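Local coordinates for protein mandalate racemase/muconate lactonizing enzyme (Unidentified, PDB 4E4U) that is of unconfirmed activity but, as a putative member of the mandelate racemase/muconate lactonizing enzyme family, probably transforms a carboxylate substrate, at residues A[123-135]-A[151-165]. Numbering follows the deposited sequence. Where two conformers were deposited one is given.
Sequences ERLRSYTYLYPKN and CAAENVKLGFTAVKF
Lys164 threads between Tyr128 and Tyr130, two rings on the same side of the parallel strand pair 125-130 and 162-165. Its chain turns about the CG-CD bond (chi3 89°), which lays CE over one face of the Tyr130 ring, 3.7 Å from the centroid in a CH-pi contact, and brings NZ within 2.9 Å of Tyr128 OH, with NZ as the donor. The backbone beneath is stitched by Lys164 N to Thr129 O (3.0 Å) and Leu131 N to Lys164 O (2.9 Å). Across the sheet, Thr129 CG2 stands over the Phe160 ring, 18° off its normal, while Leu131 CD2 wedges among Cys151, Ala152, Asn155 and Val163, packing against strand 162-165 and the helix that connects the two parallel strands in this right-handed beta-alpha-beta crossover of the enolase-superfamily barrel. At the start of the strands Arg126, extended, meets Thr161 side-on: NE reaches OG1 at 2.8 Å and NH2 the carbonyl O at 3.1 Å, both near the guanidinium plane, with Asp203 as a salt-bridge partner of NH2. Near the other end a water takes N-H bonds from Tyr132 and Asn155 ND2 and donates to Tyr130 O, close to Cys151, whose SG is covalently linked to a dithiol probably from the crystallisation liquor. Lys164 NZ also forms a salt bridge with Glu233, so phenol oxygen and carboxylate both hold the amino group while CE rests on Tyr130, which would restrict its rotation.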
ATOM      1  N   GLU A 123      35.659 -14.096 -17.762  1.00 18.35           N
ATOM      2  CA  GLU A 123      37.028 -14.128 -18.247  1.00 20.07           C
ATOM      3  C   GLU A 123      37.563 -12.714 -18.449  1.00 19.07           C
ATOM      4  O   GLU A 123      38.764 -12.465 -18.301  1.00 20.83           O
ATOM      5  CB  GLU A 123      37.123 -14.937 -19.537  1.00 23.64           C
ATOM      6  CG  GLU A 123      36.746 -16.407 -19.368  1.00 28.06           C
ATOM      7  CD  GLU A 123      37.658 -17.157 -18.402  1.00 31.90           C
ATOM      8  OE1 GLU A 123      38.802 -16.711 -18.173  1.00 33.34           O
ATOM      9  OE2 GLU A 123      37.226 -18.203 -17.875  1.00 33.88           O
ATOM     10  N   ARG A 124      36.674 -11.789 -18.791  1.00 17.63           N
ATOM     11  CA  ARG A 124      37.035 -10.380 -18.899  1.00 18.10           C
ATOM     12  C   ARG A 124      35.830  -9.526 -18.533  1.00 15.69           C
ATOM     13  O   ARG A 124      34.693 -10.001 -18.562  1.00 16.42           O
ATOM     14  CB  ARG A 124      37.514 -10.038 -20.302  1.00 22.30           C
ATOM     15  CG  ARG A 124      36.458 -10.221 -21.353  1.00 26.33           C
ATOM     16  CD  ARG A 124      37.052 -10.164 -22.747  1.00 30.72           C
ATOM     17  NE  ARG A 124      36.068 -10.582 -23.737  1.00 34.41           N
ATOM     18  CZ  ARG A 124      36.150 -10.311 -25.033  1.00 37.11           C
ATOM     19  NH1 ARG A 124      37.175  -9.609 -25.503  1.00 38.17           N
ATOM     20  NH2 ARG A 124      35.204 -10.738 -25.859  1.00 37.96           N
ATOM     21  N   LEU A 125      36.081  -8.263 -18.209  1.00 13.86           N
ATOM     22  CA  LEU A 125      35.052  -7.399 -17.652  1.00 12.61           C
ATOM     23  C   LEU A 125      34.768  -6.219 -18.565  1.00 12.19           C
ATOM     24  O   LEU A 125      35.650  -5.400 -18.831  1.00 11.98           O
ATOM     25  CB  LEU A 125      35.493  -6.871 -16.291  1.00 12.86           C
ATOM     26  CG  LEU A 125      35.817  -7.920 -15.231  1.00 14.07           C
ATOM     27  CD1 LEU A 125      36.407  -7.251 -14.000  1.00 15.16           C
ATOM     28  CD2 LEU A 125      34.562  -8.704 -14.870  1.00 14.72           C
ATOM     29  N   ARG A 126      33.532  -6.124 -19.035  1.00 11.83           N
ATOM     30  CA  ARG A 126      33.119  -4.969 -19.816  1.00 11.92           C
ATOM     31  C   ARG A 126      33.406  -3.699 -19.017  1.00 11.80           C
ATOM     32  O   ARG A 126      33.134  -3.632 -17.816  1.00 12.32           O
ATOM     33  CB  ARG A 126      31.626  -5.061 -20.142  1.00 11.64           C
ATOM     34  CG  ARG A 126      31.132  -3.979 -21.088  1.00 12.49           C
ATOM     35  CD  ARG A 126      29.618  -3.998 -21.198  1.00 12.61           C
ATOM     36  NE  ARG A 126      29.142  -2.943 -22.085  1.00 12.84           N
ATOM     37  CZ  ARG A 126      27.869  -2.584 -22.211  1.00 12.21           C
ATOM     38  NH1 ARG A 126      26.925  -3.199 -21.502  1.00 13.09           N
ATOM     39  NH2 ARG A 126      27.537  -1.603 -23.044  1.00 13.28           N
ATOM     40  N   SER A 127      33.959  -2.691 -19.682  0.50 12.57           N
ATOM     41  CA  SER A 127      34.294  -1.453 -18.991  0.50 13.68           C
ATOM     42  C   SER A 127      33.798  -0.217 -19.733  0.50 12.99           C
ATOM     43  O   SER A 127      33.404  -0.289 -20.896  0.50 13.75           O
ATOM     44  CB  SER A 127      35.798  -1.357 -18.752  0.50 16.40           C
ATOM     45  OG  SER A 127      36.476  -1.072 -19.954  0.50 18.44           O
ATOM     46  N   TYR A 128      33.807   0.916 -19.043  1.00 12.33           N
ATOM     47  CA  TYR A 128      33.495   2.184 -19.675  1.00 12.12           C
ATOM     48  C   TYR A 128      34.428   3.236 -19.131  1.00 12.29           C
ATOM     49  O   TYR A 128      35.084   3.019 -18.112  1.00 13.18           O
ATOM     50  CB  TYR A 128      32.054   2.594 -19.412  1.00 12.11           C
ATOM     51  CG  TYR A 128      31.735   3.087 -18.017  1.00 12.55           C
ATOM     52  CD1 TYR A 128      31.859   4.435 -17.688  1.00 12.89           C
ATOM     53  CD2 TYR A 128      31.224   2.227 -17.057  1.00 11.99           C
ATOM     54  CE1 TYR A 128      31.505   4.907 -16.421  1.00 12.63           C
ATOM     55  CE2 TYR A 128      30.877   2.686 -15.789  1.00 12.16           C
ATOM     56  CZ  TYR A 128      31.015   4.025 -15.476  1.00 12.45           C
ATOM     57  OH  TYR A 128      30.661   4.492 -14.229  1.00 13.46           O
ATOM     58  N   THR A 129      34.479   4.383 -19.799  1.00 12.69           N
ATOM     59  CA  THR A 129      35.184   5.524 -19.241  1.00 13.81           C
ATOM     60  C   THR A 129      34.377   6.806 -19.408  1.00 13.02           C
ATOM     61  O   THR A 129      33.551   6.923 -20.318  1.00 13.23           O
ATOM     62  CB  THR A 129      36.589   5.700 -19.871  1.00 15.06           C
ATOM     63  OG1 THR A 129      37.273   6.787 -19.228  1.00 15.19           O
ATOM     64  CG2 THR A 129      36.489   5.968 -21.372  1.00 16.04           C
ATOM     65  N   TYR A 130      34.599   7.756 -18.504  1.00 13.16           N
ATOM     66  CA  TYR A 130      34.210   9.134 -18.755  1.00 14.72           C
ATOM     67  C   TYR A 130      34.932   9.624 -19.999  1.00 14.11           C
ATOM     68  O   TYR A 130      36.052   9.192 -20.301  1.00 14.41           O
ATOM     69  CB  TYR A 130      34.638  10.030 -17.594  1.00 18.31           C
ATOM     70  CG  TYR A 130      33.535  10.463 -16.659  1.00 23.39           C
ATOM     71  CD1 TYR A 130      32.475  11.240 -17.105  1.00 24.75           C
ATOM     72  CD2 TYR A 130      33.569  10.110 -15.320  1.00 25.85           C
ATOM     73  CE1 TYR A 130      31.473  11.646 -16.246  1.00 26.94           C
ATOM     74  CE2 TYR A 130      32.573  10.510 -14.450  1.00 27.18           C
ATOM     75  CZ  TYR A 130      31.523  11.277 -14.920  1.00 28.11           C
ATOM     76  OH  TYR A 130      30.528  11.673 -14.056  1.00 30.57           O
ATOM     77  N   LEU A 131      34.295  10.545 -20.709  1.00 13.99           N
ATOM     78  CA  LEU A 131      34.948  11.242 -21.802  1.00 14.37           C
ATOM     79  C   LEU A 131      35.844  12.334 -21.227  1.00 15.22           C
ATOM     80  O   LEU A 131      35.415  13.122 -20.370  1.00 16.33           O
ATOM     81  CB  LEU A 131      33.903  11.850 -22.737  1.00 14.68           C
ATOM     82  CG  LEU A 131      32.941  10.843 -23.370  1.00 14.52           C
ATOM     83  CD1 LEU A 131      31.894  11.546 -24.236  1.00 15.11           C
ATOM     84  CD2 LEU A 131      33.712   9.812 -24.184  1.00 15.28           C
ATOM     85  N   TYR A 132      37.091  12.380 -21.691  1.00 15.43           N
ATOM     86  CA  TYR A 132      38.035  13.417 -21.269  1.00 17.64           C
ATOM     87  C   TYR A 132      38.518  14.240 -22.461  1.00 18.35           C
ATOM     88  O   TYR A 132      39.698  14.186 -22.827  1.00 19.04           O
ATOM     89  CB  TYR A 132      39.232  12.791 -20.547  1.00 18.81           C
ATOM     90  CG  TYR A 132      38.889  12.166 -19.213  1.00 20.50           C
ATOM     91  CD1 TYR A 132      38.861  12.928 -18.052  1.00 23.07           C
ATOM     92  CD2 TYR A 132      38.599  10.811 -19.112  1.00 21.27           C
ATOM     93  CE1 TYR A 132      38.548  12.353 -16.830  1.00 24.52           C
ATOM     94  CE2 TYR A 132      38.289  10.231 -17.904  1.00 22.89           C
ATOM     95  CZ  TYR A 132      38.262  11.000 -16.762  1.00 24.66           C
ATOM     96  OH  TYR A 132      37.950  10.403 -15.559  1.00 27.83           O
ATOM     97  N   PRO A 133      37.612  15.025 -23.067  1.00 19.06           N
ATOM     98  CA  PRO A 133      37.966  15.781 -24.270  1.00 19.91           C
ATOM     99  C   PRO A 133      38.840  16.973 -23.911  1.00 20.59           C
ATOM    100  O   PRO A 133      38.628  17.585 -22.867  1.00 21.23           O
ATOM    101  CB  PRO A 133      36.600  16.269 -24.791  1.00 20.22           C
ATOM    102  CG  PRO A 133      35.551  15.610 -23.913  1.00 21.38           C
ATOM    103  CD  PRO A 133      36.235  15.318 -22.632  1.00 20.34           C
ATOM    104  N   LYS A 134      39.815  17.292 -24.754  1.00 20.23           N
ATOM    105  CA  LYS A 134      40.660  18.455 -24.512  1.00 21.27           C
ATOM    106  C   LYS A 134      40.376  19.564 -25.514  1.00 21.36           C
ATOM    107  O   LYS A 134      40.177  19.300 -26.705  1.00 21.22           O
ATOM    108  CB  LYS A 134      42.144  18.079 -24.567  1.00 23.01           C
ATOM    109  CG  LYS A 134      42.630  17.255 -23.385  1.00 25.22           C
ATOM    110  CD  LYS A 134      44.146  17.082 -23.431  1.00 27.30           C
ATOM    111  CE  LYS A 134      44.631  16.172 -22.305  1.00 29.25           C
ATOM    112  NZ  LYS A 134      46.109  15.970 -22.337  1.00 30.44           N
ATOM    113  N   ASN A 135      40.365  20.806 -25.035  1.00 22.08           N
ATOM    114  CA  ASN A 135      40.285  21.953 -25.934  1.00 23.74           C
ATOM    115  C   ASN A 135      41.647  22.263 -26.567  1.00 24.33           C
ATOM    116  O   ASN A 135      42.623  21.547 -26.331  1.00 23.32           O
ATOM    117  CB  ASN A 135      39.674  23.178 -25.231  1.00 24.55           C
ATOM    118  CG  ASN A 135      40.528  23.704 -24.078  1.00 24.97           C
ATOM    119  OD1 ASN A 135      41.736  23.450 -24.001  1.00 24.86           O
ATOM    120  ND2 ASN A 135      39.898  24.460 -23.183  1.00 25.64           N
ATOM    121  N   CYS A 151      35.678  12.594 -28.960  1.00 16.68           N
ATOM    122  CA  CYS A 151      36.312  11.768 -27.946  1.00 17.25           C
ATOM    123  C   CYS A 151      35.614  10.409 -27.833  1.00 16.84           C
ATOM    124  O   CYS A 151      36.267   9.372 -27.717  1.00 17.39           O
ATOM    125  CB  CYS A 151      36.292  12.506 -26.607  1.00 18.00           C
ATOM    126  SG  CYS A 151      37.003  11.604 -25.222  1.00 20.47           S
ATOM    127  N   ALA A 152      34.285  10.418 -27.861  1.00 15.82           N
ATOM    128  CA  ALA A 152      33.531   9.170 -27.821  1.00 15.40           C
ATOM    129  C   ALA A 152      33.911   8.262 -28.991  1.00 15.68           C
ATOM    130  O   ALA A 152      34.105   7.058 -28.819  1.00 15.60           O
ATOM    131  CB  ALA A 152      32.042   9.445 -27.827  1.00 15.30           C
ATOM    132  N   ALA A 153      34.006   8.843 -30.184  1.00 16.12           N
ATOM    133  CA  ALA A 153      34.368   8.078 -31.370  1.00 16.42           C
ATOM    134  C   ALA A 153      35.757   7.454 -31.225  1.00 16.49           C
ATOM    135  O   ALA A 153      35.971   6.313 -31.635  1.00 17.05           O
ATOM    136  CB  ALA A 153      34.294   8.955 -32.611  1.00 17.57           C
ATOM    137  N   GLU A 154      36.699   8.192 -30.643  1.00 16.30           N
ATOM    138  CA  GLU A 154      38.036   7.645 -30.417  1.00 16.62           C
ATOM    139  C   GLU A 154      38.013   6.515 -29.393  1.00 16.08           C
ATOM    140  O   GLU A 154      38.710   5.516 -29.550  1.00 16.72           O
ATOM    141  CB  GLU A 154      39.025   8.737 -30.006  1.00 18.22           C
ATOM    142  CG  GLU A 154      39.333   9.744 -31.096  1.00 19.87           C
ATOM    143  CD  GLU A 154      39.838   9.091 -32.369  1.00 22.27           C
ATOM    144  OE1 GLU A 154      40.659   8.152 -32.282  1.00 22.16           O
ATOM    145  OE2 GLU A 154      39.406   9.513 -33.461  1.00 24.71           O
ATOM    146  N   ASN A 155      37.194   6.660 -28.355  1.00 15.92           N
ATOM    147  CA  ASN A 155      37.050   5.591 -27.373  1.00 15.94           C
ATOM    148  C   ASN A 155      36.461   4.321 -27.988  1.00 15.93           C
ATOM    149  O   ASN A 155      36.867   3.213 -27.644  1.00 16.15           O
ATOM    150  CB  ASN A 155      36.251   6.071 -26.157  1.00 16.28           C
ATOM    151  CG  ASN A 155      37.115   6.812 -25.157  1.00 16.76           C
ATOM    152  OD1 ASN A 155      38.175   6.330 -24.767  1.00 17.32           O
ATOM    153  ND2 ASN A 155      36.672   7.990 -24.743  1.00 17.94           N
ATOM    154  N   VAL A 156      35.511   4.482 -28.906  1.00 15.84           N
ATOM    155  CA  VAL A 156      34.964   3.336 -29.629  1.00 16.36           C
ATOM    156  C   VAL A 156      36.058   2.629 -30.449  1.00 16.55           C
ATOM    157  O   VAL A 156      36.103   1.397 -30.495  1.00 17.33           O
ATOM    158  CB  VAL A 156      33.755   3.749 -30.503  1.00 16.73           C
ATOM    159  CG1 VAL A 156      33.370   2.650 -31.493  1.00 17.23           C
ATOM    160  CG2 VAL A 156      32.562   4.105 -29.620  1.00 16.74           C
ATOM    161  N   LYS A 157      36.957   3.394 -31.069  1.00 16.67           N
ATOM    162  CA  LYS A 157      38.072   2.809 -31.819  1.00 17.37           C
ATOM    163  C   LYS A 157      38.991   1.990 -30.909  1.00 18.12           C
ATOM    164  O   LYS A 157      39.568   0.990 -31.337  1.00 19.13           O
ATOM    165  CB  LYS A 157      38.873   3.891 -32.551  1.00 18.23           C
ATOM    166  CG  LYS A 157      38.119   4.537 -33.703  1.00 20.56           C
ATOM    167  CD  LYS A 157      38.913   5.674 -34.320  1.00 23.41           C
ATOM    168  CE  LYS A 157      38.003   6.585 -35.123  1.00 26.12           C
ATOM    169  NZ  LYS A 157      38.733   7.771 -35.644  1.00 27.82           N
ATOM    170  N   LEU A 158      39.120   2.410 -29.651  1.00 17.77           N
ATOM    171  CA  LEU A 158      39.915   1.661 -28.679  1.00 18.71           C
ATOM    172  C   LEU A 158      39.224   0.364 -28.274  1.00 17.87           C
ATOM    173  O   LEU A 158      39.877  -0.560 -27.775  1.00 18.57           O
ATOM    174  CB  LEU A 158      40.179   2.488 -27.424  1.00 20.48           C
ATOM    175  CG  LEU A 158      40.974   3.784 -27.521  1.00 21.89           C
ATOM    176  CD1 LEU A 158      41.104   4.359 -26.128  1.00 23.01           C
ATOM    177  CD2 LEU A 158      42.340   3.542 -28.122  1.00 22.86           C
ATOM    178  N   GLY A 159      37.906   0.304 -28.456  1.00 17.35           N
ATOM    179  CA  GLY A 159      37.139  -0.882 -28.121  1.00 16.63           C
ATOM    180  C   GLY A 159      36.085  -0.690 -27.045  1.00 15.45           C
ATOM    181  O   GLY A 159      35.366  -1.637 -26.721  1.00 15.48           O
ATOM    182  N   PHE A 160      35.986   0.511 -26.477  1.00 13.89           N
ATOM    183  CA  PHE A 160      34.960   0.777 -25.468  1.00 13.55           C
ATOM    184  C   PHE A 160      33.556   0.591 -26.030  1.00 13.53           C
ATOM    185  O   PHE A 160      33.265   0.980 -27.170  1.00 15.00           O
ATOM    186  CB  PHE A 160      35.075   2.201 -24.920  1.00 13.69           C
ATOM    187  CG  PHE A 160      36.105   2.364 -23.834  1.00 14.07           C
ATOM    188  CD1 PHE A 160      35.879   1.851 -22.562  1.00 14.05           C
ATOM    189  CD2 PHE A 160      37.286   3.051 -24.078  1.00 14.30           C
ATOM    190  CE1 PHE A 160      36.810   2.017 -21.553  1.00 13.89           C
ATOM    191  CE2 PHE A 160      38.228   3.219 -23.069  1.00 14.78           C
ATOM    192  CZ  PHE A 160      37.988   2.700 -21.809  1.00 14.51           C
ATOM    193  N   THR A 161      32.691   0.002 -25.210  1.00 12.85           N
ATOM    194  CA  THR A 161      31.297  -0.251 -25.573  1.00 13.15           C
ATOM    195  C   THR A 161      30.321   0.620 -24.778  1.00 13.13           C
ATOM    196  O   THR A 161      29.109   0.406 -24.836  1.00 12.91           O
ATOM    197  CB  THR A 161      30.919  -1.726 -25.359  1.00 13.80           C
ATOM    198  OG1 THR A 161      31.066  -2.057 -23.973  1.00 13.90           O
ATOM    199  CG2 THR A 161      31.814  -2.627 -26.188  1.00 14.06           C
ATOM    200  N   ALA A 162      30.847   1.591 -24.037  1.00 12.35           N
ATOM    201  CA  ALA A 162      30.026   2.549 -23.299  1.00 12.70           C
ATOM    202  C   ALA A 162      30.891   3.747 -22.939  1.00 12.94           C
ATOM    203  O   ALA A 162      32.096   3.599 -22.713  1.00 13.35           O
ATOM    204  CB  ALA A 162      29.441   1.916 -22.039  1.00 13.91           C
ATOM    205  N   VAL A 163      30.285   4.932 -22.906  1.00 12.68           N
ATOM    206  CA  VAL A 163      31.005   6.150 -22.542  1.00 12.53           C
ATOM    207  C   VAL A 163      30.114   6.989 -21.636  1.00 11.85           C
ATOM    208  O   VAL A 163      28.885   6.949 -21.766  1.00 12.92           O
ATOM    209  CB  VAL A 163      31.437   6.977 -23.782  1.00 14.04           C
ATOM    210  CG1 VAL A 163      32.467   6.207 -24.610  1.00 14.61           C
ATOM    211  CG2 VAL A 163      30.221   7.371 -24.633  1.00 15.49           C
ATOM    212  N   LYS A 164      30.725   7.735 -20.715  1.00 11.54           N
ATOM    213  CA  LYS A 164      29.973   8.534 -19.748  1.00 12.09           C
ATOM    214  C   LYS A 164      30.336  10.016 -19.840  1.00 12.18           C
ATOM    215  O   LYS A 164      31.474  10.372 -20.138  1.00 13.08           O
ATOM    216  CB  LYS A 164      30.209   8.013 -18.331  1.00 12.93           C
ATOM    217  CG  LYS A 164      29.284   8.629 -17.289  1.00 13.20           C
ATOM    218  CD  LYS A 164      29.152   7.740 -16.054  1.00 15.31           C
ATOM    219  CE  LYS A 164      30.214   8.049 -15.019  1.00 16.27           C
ATOM    220  NZ  LYS A 164      30.042   7.259 -13.758  1.00 16.57           N
ATOM    221  N   PHE A 165      29.361  10.881 -19.574  1.00 12.12           N
ATOM    222  CA  PHE A 165      29.569  12.334 -19.631  1.00 13.05           C
ATOM    223  C   PHE A 165      28.497  13.006 -18.779  1.00 13.39           C
ATOM    224  O   PHE A 165      27.413  12.446 -18.592  1.00 13.63           O
ATOM    225  CB  PHE A 165      29.539  12.856 -21.084  1.00 13.73           C
ATOM    226  CG  PHE A 165      28.372  12.350 -21.877  1.00 14.05           C
ATOM    227  CD1 PHE A 165      28.426  11.110 -22.498  1.00 14.56           C
ATOM    228  CD2 PHE A 165      27.211  13.106 -21.986  1.00 14.91           C
ATOM    229  CE1 PHE A 165      27.331  10.627 -23.208  1.00 14.97           C
ATOM    230  CE2 PHE A 165      26.118  12.631 -22.697  1.00 15.86           C
ATOM    231  CZ  PHE A 165      26.181  11.391 -23.310  1.00 16.38           C
TER
HETATM  232  O   HOH W   1      33.577  -1.729 -23.099  1.00 14.43           O
HETATM  233  O   HOH W   2      37.837   9.557 -22.508  1.00 21.19           O